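Long-range contacts in putative enoyl-CoA hydratase/isomerase (Mycobacterium abscessus, PDB 4MI2), which probably isomerises the ring epoxide of phenylacetyl-CoA, a step of phenylacetate degradation, as a member of the enoyl-CoA hydratase/isomerase family: residues 212-223 with 235-243; 104-112 with 195-206. All coordinates share one frame; numbering follows the deposited sequence. Where two conformers were deposited one is given.

Contact 1: 212-223 with 235-243; sequences AAFSEVKELLRR and REASAQQRL
Leu243 reaches across from helix 229-244 and sets its two methyls on the first turn of segment 212-223. Leu243 CD2 lies 3.6 Å from Ala213 N, and Leu243 CD1 comes to 3.9 Å from Glu216 CB, which lays the leucine over Ala212, Ala213 and the CB and CG of Glu216. One turn further on, Ala239 CB lies 3.4 Å from Glu216 OE1. Leu220 CD1 rests against Ala239 CB, while Leu220 CD2 drops onto the backbone of Arg235, 3.6 Å from Arg235 O. These buried leucines and alanines form the tight part of the contact.

Toward solvent the partners become charged. The Glu216 chain folds at chi2 (-84°) and crosses that of Arg242 at about a right angle, so that the carboxylate meets the guanidinium edge, side-on, through two nearly straight bonds. Arg242 NE donates to Glu216 OE2 at 2.8 Å and Arg242 NH2 to Glu216 OE1 at 2.9 Å, both on the syn side of the carboxylate, with the two planes 22° apart. Two bonds to two oxygens fix the rotation of both groups. Beyond Leu220, the exposed Arg223 and Arg235 form an offset guanidinium stack, centres 4.3 Å apart, with Arg235 NE over the Arg223 face near its rim; Arg235 NH2 is also bonded to Asn224, which helps hold it in this like-charged stack.

Glu236, buried, is hydrogen-bonded to Ser153 and Ala151 of the second subunit, and Ala213 packs on Gly145 of that subunit. With axes 10.5 Å apart at 176°, the two segments make an antiparallel helical hairpin, part of the C-terminal helical region through which crotonase-fold subunits associate.

Contact 2: 104-112 with 195-206; sequences KVPVVVAIN and PADVANSVAGRL
Val108 points from strand 107-111 toward helix 195-207, and its two branches divide the work. CB carries them apart: Val108 CG1, anti to the backbone N (chi1 -173°), comes to 3.9 Å from Ala199 CB and equally near that residue's carbonyl oxygen. CG2, the other branch, heads toward the later turns of the helix. There Val108 CG2 meets Leu206 CD1 at 3.9 Å, with Val202 CG1 and Ala203 CB both slightly farther off. A single valine thus touches four residues spread over two turns of helix.

Two residues along the strand, Ala110 faces the beginning of the helix. Ala110 CB sits 3.5 Å from Ala196 N and is just as close to Pro195 O, which puts it against the backbone of the first turn, while Ala199 CB approaches it at 3.7 Å. With small side chains on both sides, the backbones draw together until the CA atoms of Ala110 and Ala196 are 5.0 Å apart. This is helix-on-sheet packing in the crotonase fold: the helix runs at 169° to an inner strand of the mixed sheet, nearly antiparallel, with an axis separation of 7.2 Å. Ala199 and Ala203 also touch Val57, and Val198 touches Ile130, so the helix lies over three neighbouring strands, 55-60, 107-111 and 128-132.

Pro195 turns its ring toward the far end of the strand, where Pro195 CB lies 4.1 Å from Ile111 N. Val107 and Val109, alternating with the contact residues, point away from the helix, and Val107 touches Lys218 of helix 211-223. At the opposite end, Pro106 CB meets Leu206 CD1 at 3.7 Å, and Leu170 and Leu171 of the second subunit pack on Pro106 and Leu206 respectively.

In the fold
Contact 2 closes in the chain before contact 1 opens: helix 195-207 lies on the sheet strand 107-111 and is followed directly by helix 211-223, which pairs with helix 229-244. The centres are about 22 Å apart, with contact 2 deep in the core and contact 1 farther out in the C-terminal helical part. They nevertheless touch. Lys218 NZ probably hydrogen-bonds to Val105 O at the entry to the strand, and also makes a salt bridge with Asp127, while Phe214 packs on Pro106. The sheet core and the helical hairpin are thus joined to each other, and both lie against the second subunit.

Contact 1: 212-223 with 235-243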
loop_
_atom_site.group_PDB
_atom_site.type_symbol
_atom_site.label_atom_id
_atom_site.label_comp_id
_atom_site.label_asym_id
_atom_site.label_seq_id
_atom_site.Cartn_x
_atom_site.Cartn_y
_atom_site.Cartn_z
ATOM N N ALA B 212 10.896 -3.941 -24.848
ATOM C CA ALA B 212 10.738 -2.486 -24.788
ATOM C C ALA B 212 9.471 -2.105 -24.035
ATOM O O ALA B 212 9.464 -1.158 -23.256
ATOM C CB ALA B 212 10.727 -1.870 -26.172
ATOM N N ALA B 213 8.401 -2.851 -24.275
ATOM C CA ALA B 213 7.169 -2.665 -23.543
ATOM C C ALA B 213 7.363 -2.973 -22.058
ATOM O O ALA B 213 6.905 -2.230 -21.205
ATOM C CB ALA B 213 6.073 -3.538 -24.136
ATOM N N PHE B 214 8.073 -4.050 -21.750
ATOM C CA PHE B 214 8.326 -4.407 -20.357
ATOM C C PHE B 214 9.102 -3.311 -19.631
ATOM O O PHE B 214 8.773 -2.950 -18.494
ATOM C CB PHE B 214 9.080 -5.745 -20.259
ATOM C CG PHE B 214 8.249 -6.955 -20.615
ATOM C CD1 PHE B 214 8.869 -8.121 -21.046
ATOM C CD2 PHE B 214 6.853 -6.953 -20.486
ATOM C CE1 PHE B 214 8.133 -9.254 -21.358
ATOM C CE2 PHE B 214 6.109 -8.090 -20.803
ATOM C CZ PHE B 214 6.752 -9.239 -21.242
ATOM N N SER B 215 10.127 -2.793 -20.297
ATOM C CA SER B 215 10.932 -1.722 -19.733
ATOM C C SER B 215 10.107 -0.455 -19.490
ATOM O O SER B 215 10.210 0.155 -18.414
ATOM C CB SER B 215 12.139 -1.432 -20.631
ATOM O OG SER B 215 12.949 -2.591 -20.742
ATOM N N GLU B 216 9.279 -0.074 -20.458
ATOM C CA GLU B 216 8.402 1.095 -20.314
ATOM C C GLU B 216 7.411 0.936 -19.153
ATOM O O GLU B 216 7.273 1.831 -18.330
ATOM C CB GLU B 216 7.625 1.356 -21.616
ATOM C CG GLU B 216 8.494 1.832 -22.773
ATOM C CD GLU B 216 8.753 3.325 -22.771
ATOM O OE1 GLU B 216 8.332 4.027 -21.821
ATOM O OE2 GLU B 216 9.377 3.813 -23.736
ATOM N N VAL B 217 6.725 -0.199 -19.082
ATOM C CA VAL B 217 5.706 -0.366 -18.045
ATOM C C VAL B 217 6.329 -0.381 -16.626
ATOM O O VAL B 217 5.779 0.204 -15.683
ATOM C CB VAL B 217 4.791 -1.585 -18.334
ATOM C CG1 VAL B 217 5.464 -2.906 -17.997
ATOM C CG2 VAL B 217 3.468 -1.454 -17.592
ATOM N N LYS B 218 7.501 -0.996 -16.498
ATOM C CA LYS B 218 8.227 -1.036 -15.219
ATOM C C LYS B 218 8.608 0.371 -14.744
ATOM O O LYS B 218 8.523 0.676 -13.564
ATOM C CB LYS B 218 9.465 -1.927 -15.357
ATOM C CG LYS B 218 10.430 -1.929 -14.190
ATOM C CD LYS B 218 11.390 -3.100 -14.302
ATOM C CE LYS B 218 12.588 -2.948 -13.384
ATOM N NZ LYS B 218 13.538 -4.095 -13.458
ATOM N N GLU B 219 9.012 1.222 -15.679
ATOM C CA GLU B 219 9.369 2.597 -15.372
ATOM C C GLU B 219 8.111 3.422 -15.097
ATOM O O GLU B 219 8.120 4.300 -14.232
ATOM C CB GLU B 219 10.196 3.187 -16.519
ATOM C CG GLU B 219 10.644 4.630 -16.343
ATOM C CD GLU B 219 11.636 4.852 -15.212
ATOM O OE1 GLU B 219 12.073 3.888 -14.541
ATOM O OE2 GLU B 219 11.982 6.030 -14.988
ATOM N N LEU B 220 7.029 3.151 -15.824
ATOM C CA LEU B 220 5.749 3.800 -15.524
ATOM C C LEU B 220 5.289 3.480 -14.110
ATOM O O LEU B 220 4.903 4.388 -13.366
ATOM C CB LEU B 220 4.654 3.386 -16.503
ATOM C CG LEU B 220 4.671 3.987 -17.921
ATOM C CD1 LEU B 220 3.597 3.297 -18.745
ATOM C CD2 LEU B 220 4.480 5.504 -17.924
ATOM N N LEU B 221 5.322 2.197 -13.746
ATOM C CA LEU B 221 4.942 1.768 -12.394
ATOM C C LEU B 221 5.752 2.487 -11.313
ATOM O O LEU B 221 5.200 2.950 -10.318
ATOM C CB LEU B 221 5.102 0.252 -12.232
ATOM C CG LEU B 221 4.051 -0.607 -12.938
ATOM C CD1 LEU B 221 4.535 -2.045 -13.085
ATOM C CD2 LEU B 221 2.730 -0.563 -12.183
ATOM N N ARG B 222 7.056 2.608 -11.530
ATOM C CA ARG B 222 7.930 3.264 -10.552
ATOM C C ARG B 222 7.726 4.782 -10.478
ATOM O O ARG B 222 7.673 5.346 -9.401
ATOM C CB ARG B 222 9.391 2.942 -10.851
ATOM C CG ARG B 222 9.779 1.520 -10.488
ATOM C CD ARG B 222 11.099 1.169 -11.135
ATOM N NE ARG B 222 11.712 -0.034 -10.576
ATOM C CZ ARG B 222 12.944 -0.449 -10.866
ATOM N NH1 ARG B 222 13.700 0.236 -11.721
ATOM N NH2 ARG B 222 13.422 -1.551 -10.300
ATOM N N ARG B 223 7.606 5.435 -11.622
ATOM C CA ARG B 223 7.416 6.893 -11.649
ATOM C C ARG B 223 6.055 7.356 -11.102
ATOM O O ARG B 223 5.953 8.427 -10.486
ATOM C CB ARG B 223 7.563 7.416 -13.082
ATOM C CG ARG B 223 8.971 7.373 -13.639
ATOM C CD ARG B 223 8.981 7.989 -15.030
ATOM N NE ARG B 223 9.062 9.452 -14.988
ATOM C CZ ARG B 223 8.970 10.250 -16.051
ATOM N NH1 ARG B 223 8.759 9.744 -17.269
ATOM N NH2 ARG B 223 9.082 11.567 -15.891
ATOM N N ARG B 235 2.641 10.781 -18.917
ATOM C CA ARG B 235 3.697 9.773 -19.056
ATOM C C ARG B 235 3.215 8.509 -19.758
ATOM O O ARG B 235 3.943 7.932 -20.564
ATOM C CB ARG B 235 4.272 9.407 -17.687
ATOM C CG ARG B 235 5.055 10.532 -17.038
ATOM C CD ARG B 235 5.137 10.328 -15.540
ATOM N NE ARG B 235 5.715 11.486 -14.857
ATOM C CZ ARG B 235 5.791 11.603 -13.535
ATOM N NH1 ARG B 235 6.337 12.684 -12.995
ATOM N NH2 ARG B 235 5.319 10.639 -12.749
ATOM N N GLU B 236 1.996 8.083 -19.436
ATOM C CA GLU B 236 1.371 6.939 -20.097
ATOM C C GLU B 236 1.209 7.197 -21.591
ATOM O O GLU B 236 1.565 6.342 -22.401
ATOM C CB GLU B 236 0.019 6.580 -19.447
ATOM C CG GLU B 236 0.151 5.846 -18.108
ATOM C CD GLU B 236 -1.189 5.549 -17.442
ATOM O OE1 GLU B 236 -2.227 6.092 -17.893
ATOM O OE2 GLU B 236 -1.203 4.775 -16.455
ATOM N N ALA B 237 0.710 8.383 -21.961
ATOM C CA ALA B 237 0.552 8.732 -23.388
ATOM C C ALA B 237 1.879 8.715 -24.147
ATOM O O ALA B 237 1.946 8.219 -25.264
ATOM C CB ALA B 237 -0.116 10.086 -23.552
ATOM N N SER B 238 2.939 9.256 -23.546
ATOM C CA SER B 238 4.235 9.296 -24.225
ATOM C C SER B 238 4.795 7.903 -24.431
ATOM O O SER B 238 5.330 7.595 -25.510
ATOM C CB SER B 238 5.240 10.145 -23.456
ATOM O OG SER B 238 4.821 11.492 -23.497
ATOM N N ALA B 239 4.676 7.074 -23.400
ATOM C CA ALA B 239 5.158 5.705 -23.458
ATOM C C ALA B 239 4.369 4.884 -24.477
ATOM O O ALA B 239 4.954 4.112 -25.228
ATOM C CB ALA B 239 5.088 5.056 -22.080
ATOM N N GLN B 240 3.052 5.050 -24.503
ATOM C CA GLN B 240 2.229 4.335 -25.475
ATOM C C GLN B 240 2.544 4.747 -26.913
ATOM O O GLN B 240 2.513 3.909 -27.819
ATOM C CB GLN B 240 0.733 4.531 -25.205
ATOM C CG GLN B 240 0.238 3.962 -23.884
ATOM C CD GLN B 240 0.298 2.451 -23.811
ATOM O OE1 GLN B 240 1.374 1.856 -23.777
ATOM N NE2 GLN B 240 -0.866 1.822 -23.759
ATOM N N GLN B 241 2.845 6.029 -27.120
ATOM C CA GLN B 241 3.148 6.526 -28.462
ATOM C C GLN B 241 4.458 5.920 -28.952
ATOM O O GLN B 241 4.561 5.518 -30.106
ATOM C CB GLN B 241 3.199 8.062 -28.488
ATOM C CG GLN B 241 3.196 8.697 -29.878
ATOM C CD GLN B 241 1.804 8.836 -30.490
ATOM O OE1 GLN B 241 1.238 7.861 -31.002
ATOM N NE2 GLN B 241 1.257 10.063 -30.475
ATOM N N ARG B 242 5.446 5.829 -28.062
ATOM C CA ARG B 242 6.744 5.228 -28.395
ATOM C C ARG B 242 6.628 3.731 -28.731
ATOM O O ARG B 242 7.321 3.221 -29.631
ATOM C CB ARG B 242 7.728 5.399 -27.244
ATOM C CG ARG B 242 8.301 6.798 -27.086
ATOM C CD ARG B 242 9.470 6.799 -26.103
ATOM N NE ARG B 242 9.077 6.442 -24.736
ATOM C CZ ARG B 242 8.615 7.296 -23.816
ATOM N NH1 ARG B 242 8.465 8.588 -24.089
ATOM N NH2 ARG B 242 8.296 6.852 -22.604
ATOM N N LEU B 243 5.759 3.033 -28.004
ATOM C CA LEU B 243 5.544 1.602 -28.220
ATOM C C LEU B 243 4.658 1.338 -29.427
ATOM O O LEU B 243 4.788 0.299 -30.066
ATOM C CB LEU B 243 4.937 0.956 -26.973
ATOM C CG LEU B 243 5.910 0.885 -25.804
ATOM C CD1 LEU B 243 5.190 0.442 -24.540
ATOM C CD2 LEU B 243 7.065 -0.045 -26.146
#

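Contact 2: 104-112 with 195-206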
loop_
_atom_site.group_PDB
_atom_site.type_symbol
_atom_site.label_atom_id
_atom_site.label_comp_id
_atom_site.label_asym_id
_atom_site.label_seq_id
_atom_site.Cartn_x
_atom_site.Cartn_y
_atom_site.Cartn_z
ATOM N N LYS B 104 16.711 -2.063 -16.428
ATOM C CA LYS B 104 15.431 -1.666 -17.024
ATOM C C LYS B 104 14.518 -2.853 -17.344
ATOM O O LYS B 104 13.299 -2.705 -17.367
ATOM C CB LYS B 104 15.670 -0.850 -18.290
ATOM C CG LYS B 104 16.457 0.433 -18.068
ATOM C CD LYS B 104 16.646 1.180 -19.390
ATOM C CE LYS B 104 18.042 1.788 -19.528
ATOM N NZ LYS B 104 18.174 3.043 -18.738
ATOM N N VAL B 105 15.111 -4.019 -17.591
ATOM C CA VAL B 105 14.359 -5.204 -18.009
ATOM C C VAL B 105 13.874 -5.964 -16.774
ATOM O O VAL B 105 14.238 -5.606 -15.650
ATOM C CB VAL B 105 15.190 -6.094 -18.969
ATOM C CG1 VAL B 105 15.807 -5.226 -20.064
ATOM C CG2 VAL B 105 16.273 -6.873 -18.239
ATOM N N PRO B 106 13.019 -6.985 -16.970
ATOM C CA PRO B 106 12.480 -7.700 -15.821
ATOM C C PRO B 106 13.529 -8.500 -15.056
ATOM O O PRO B 106 14.397 -9.104 -15.661
ATOM C CB PRO B 106 11.437 -8.631 -16.447
ATOM C CG PRO B 106 11.042 -7.955 -17.725
ATOM C CD PRO B 106 12.323 -7.355 -18.216
ATOM N N VAL B 107 13.435 -8.489 -13.727
ATOM C CA VAL B 107 14.380 -9.199 -12.857
ATOM C C VAL B 107 13.596 -10.192 -12.029
ATOM O O VAL B 107 12.641 -9.813 -11.360
ATOM C CB VAL B 107 15.115 -8.237 -11.900
ATOM C CG1 VAL B 107 16.071 -9.000 -10.988
ATOM C CG2 VAL B 107 15.863 -7.176 -12.685
ATOM N N VAL B 108 14.005 -11.457 -12.095
ATOM C CA VAL B 108 13.372 -12.555 -11.384
ATOM C C VAL B 108 14.378 -13.070 -10.374
ATOM O O VAL B 108 15.574 -13.099 -10.664
ATOM C CB VAL B 108 13.020 -13.701 -12.351
ATOM C CG1 VAL B 108 12.208 -14.786 -11.649
ATOM C CG2 VAL B 108 12.269 -13.164 -13.563
ATOM N N VAL B 109 13.903 -13.484 -9.194
ATOM C CA VAL B 109 14.782 -14.061 -8.182
ATOM C C VAL B 109 14.212 -15.376 -7.644
ATOM O O VAL B 109 13.004 -15.510 -7.430
ATOM C CB VAL B 109 15.101 -13.055 -7.050
ATOM C CG1 VAL B 109 13.849 -12.693 -6.270
ATOM C CG2 VAL B 109 16.193 -13.588 -6.127
ATOM N N ALA B 110 15.104 -16.357 -7.490
ATOM C CA ALA B 110 14.774 -17.672 -6.947
ATOM C C ALA B 110 15.314 -17.730 -5.529
ATOM O O ALA B 110 16.515 -17.549 -5.321
ATOM C CB ALA B 110 15.404 -18.773 -7.792
ATOM N N ILE B 111 14.431 -17.980 -4.565
ATOM C CA ILE B 111 14.794 -17.915 -3.152
ATOM C C ILE B 111 14.634 -19.269 -2.462
ATOM O O ILE B 111 13.522 -19.747 -2.191
ATOM C CB ILE B 111 13.991 -16.841 -2.395
ATOM C CG1 ILE B 111 13.960 -15.532 -3.191
ATOM C CG2 ILE B 111 14.606 -16.590 -1.023
ATOM C CD1 ILE B 111 13.062 -14.481 -2.571
ATOM N N ASN B 112 15.787 -19.870 -2.206
ATOM C CA ASN B 112 15.929 -21.093 -1.435
ATOM C C ASN B 112 16.302 -20.742 0.008
ATOM O O ASN B 112 17.035 -19.779 0.235
ATOM C CB ASN B 112 17.038 -21.956 -2.072
ATOM C CG ASN B 112 18.321 -21.148 -2.405
ATOM O OD1 ASN B 112 18.282 -19.924 -2.642
ATOM N ND2 ASN B 112 19.461 -21.843 -2.430
ATOM N N PRO B 195 13.069 -23.754 -7.185
ATOM C CA PRO B 195 12.867 -22.310 -7.427
ATOM C C PRO B 195 13.699 -21.749 -8.560
ATOM O O PRO B 195 13.192 -20.958 -9.343
ATOM C CB PRO B 195 13.275 -21.631 -6.103
ATOM C CG PRO B 195 13.602 -22.706 -5.153
ATOM C CD PRO B 195 13.630 -24.025 -5.848
ATOM N N ALA B 196 14.961 -22.151 -8.639
ATOM C CA ALA B 196 15.818 -21.725 -9.740
ATOM C C ALA B 196 15.294 -22.230 -11.088
ATOM O O ALA B 196 15.298 -21.483 -12.072
ATOM C CB ALA B 196 17.263 -22.161 -9.511
ATOM N N ASP B 197 14.824 -23.478 -11.136
ATOM C CA ASP B 197 14.255 -24.007 -12.378
ATOM C C ASP B 197 13.079 -23.156 -12.832
ATOM O O ASP B 197 13.010 -22.748 -13.992
ATOM C CB ASP B 197 13.802 -25.465 -12.230
ATOM C CG ASP B 197 14.966 -26.438 -12.086
ATOM O OD1 ASP B 197 16.114 -26.111 -12.484
ATOM O OD2 ASP B 197 14.721 -27.543 -11.564
ATOM N N VAL B 198 12.164 -22.874 -11.911
ATOM C CA VAL B 198 10.965 -22.103 -12.245
ATOM C C VAL B 198 11.334 -20.664 -12.598
ATOM O O VAL B 198 10.830 -20.113 -13.586
ATOM C CB VAL B 198 9.933 -22.151 -11.105
ATOM C CG1 VAL B 198 8.764 -21.220 -11.383
ATOM C CG2 VAL B 198 9.453 -23.584 -10.918
ATOM N N ALA B 199 12.231 -20.073 -11.817
ATOM C CA ALA B 199 12.715 -18.717 -12.098
ATOM C C ALA B 199 13.338 -18.604 -13.501
ATOM O O ALA B 199 13.087 -17.636 -14.226
ATOM C CB ALA B 199 13.712 -18.286 -11.040
ATOM N N ASN B 200 14.148 -19.596 -13.869
ATOM C CA ASN B 200 14.749 -19.657 -15.202
ATOM C C ASN B 200 13.705 -19.757 -16.296
ATOM O O ASN B 200 13.858 -19.123 -17.337
ATOM C CB ASN B 200 15.734 -20.831 -15.314
ATOM C CG ASN B 200 17.041 -20.573 -14.579
ATOM O OD1 ASN B 200 17.411 -19.432 -14.322
ATOM N ND2 ASN B 200 17.742 -21.638 -14.239
ATOM N N SER B 201 12.644 -20.535 -16.068
ATOM C CA SER B 201 11.566 -20.643 -17.060
ATOM C C SER B 201 10.843 -19.319 -17.205
ATOM O O SER B 201 10.577 -18.877 -18.317
ATOM C CB SER B 201 10.561 -21.733 -16.699
ATOM O OG SER B 201 11.227 -22.968 -16.510
ATOM N N VAL B 202 10.525 -18.697 -16.072
ATOM C CA VAL B 202 9.854 -17.404 -16.064
ATOM C C VAL B 202 10.723 -16.359 -16.761
ATOM O O VAL B 202 10.244 -15.651 -17.644
ATOM C CB VAL B 202 9.490 -16.952 -14.626
ATOM C CG1 VAL B 202 9.063 -15.491 -14.594
ATOM C CG2 VAL B 202 8.380 -17.831 -14.067
ATOM N N ALA B 203 11.997 -16.280 -16.375
ATOM C CA ALA B 203 12.944 -15.346 -17.000
ATOM C C ALA B 203 13.079 -15.578 -18.501
ATOM O O ALA B 203 13.175 -14.624 -19.271
ATOM C CB ALA B 203 14.308 -15.443 -16.338
ATOM N N GLY B 204 13.104 -16.842 -18.910
ATOM C CA GLY B 204 13.188 -17.199 -20.330
ATOM C C GLY B 204 11.979 -16.719 -21.113
ATOM O O GLY B 204 12.125 -16.178 -22.205
ATOM N N ARG B 205 10.785 -16.901 -20.545
ATOM C CA ARG B 205 9.539 -16.437 -21.171
ATOM C C ARG B 205 9.503 -14.907 -21.280
ATOM O O ARG B 205 9.149 -14.351 -22.319
ATOM C CB ARG B 205 8.313 -16.952 -20.399
ATOM N N LEU B 206 9.898 -14.226 -20.215
ATOM C CA LEU B 206 10.009 -12.761 -20.236
ATOM C C LEU B 206 11.049 -12.274 -21.246
ATOM O O LEU B 206 10.861 -11.234 -21.883
ATOM C CB LEU B 206 10.367 -12.225 -18.843
ATOM C CG LEU B 206 9.284 -12.363 -17.761
ATOM C CD1 LEU B 206 9.852 -12.013 -16.394
ATOM C CD2 LEU B 206 8.079 -11.488 -18.076
#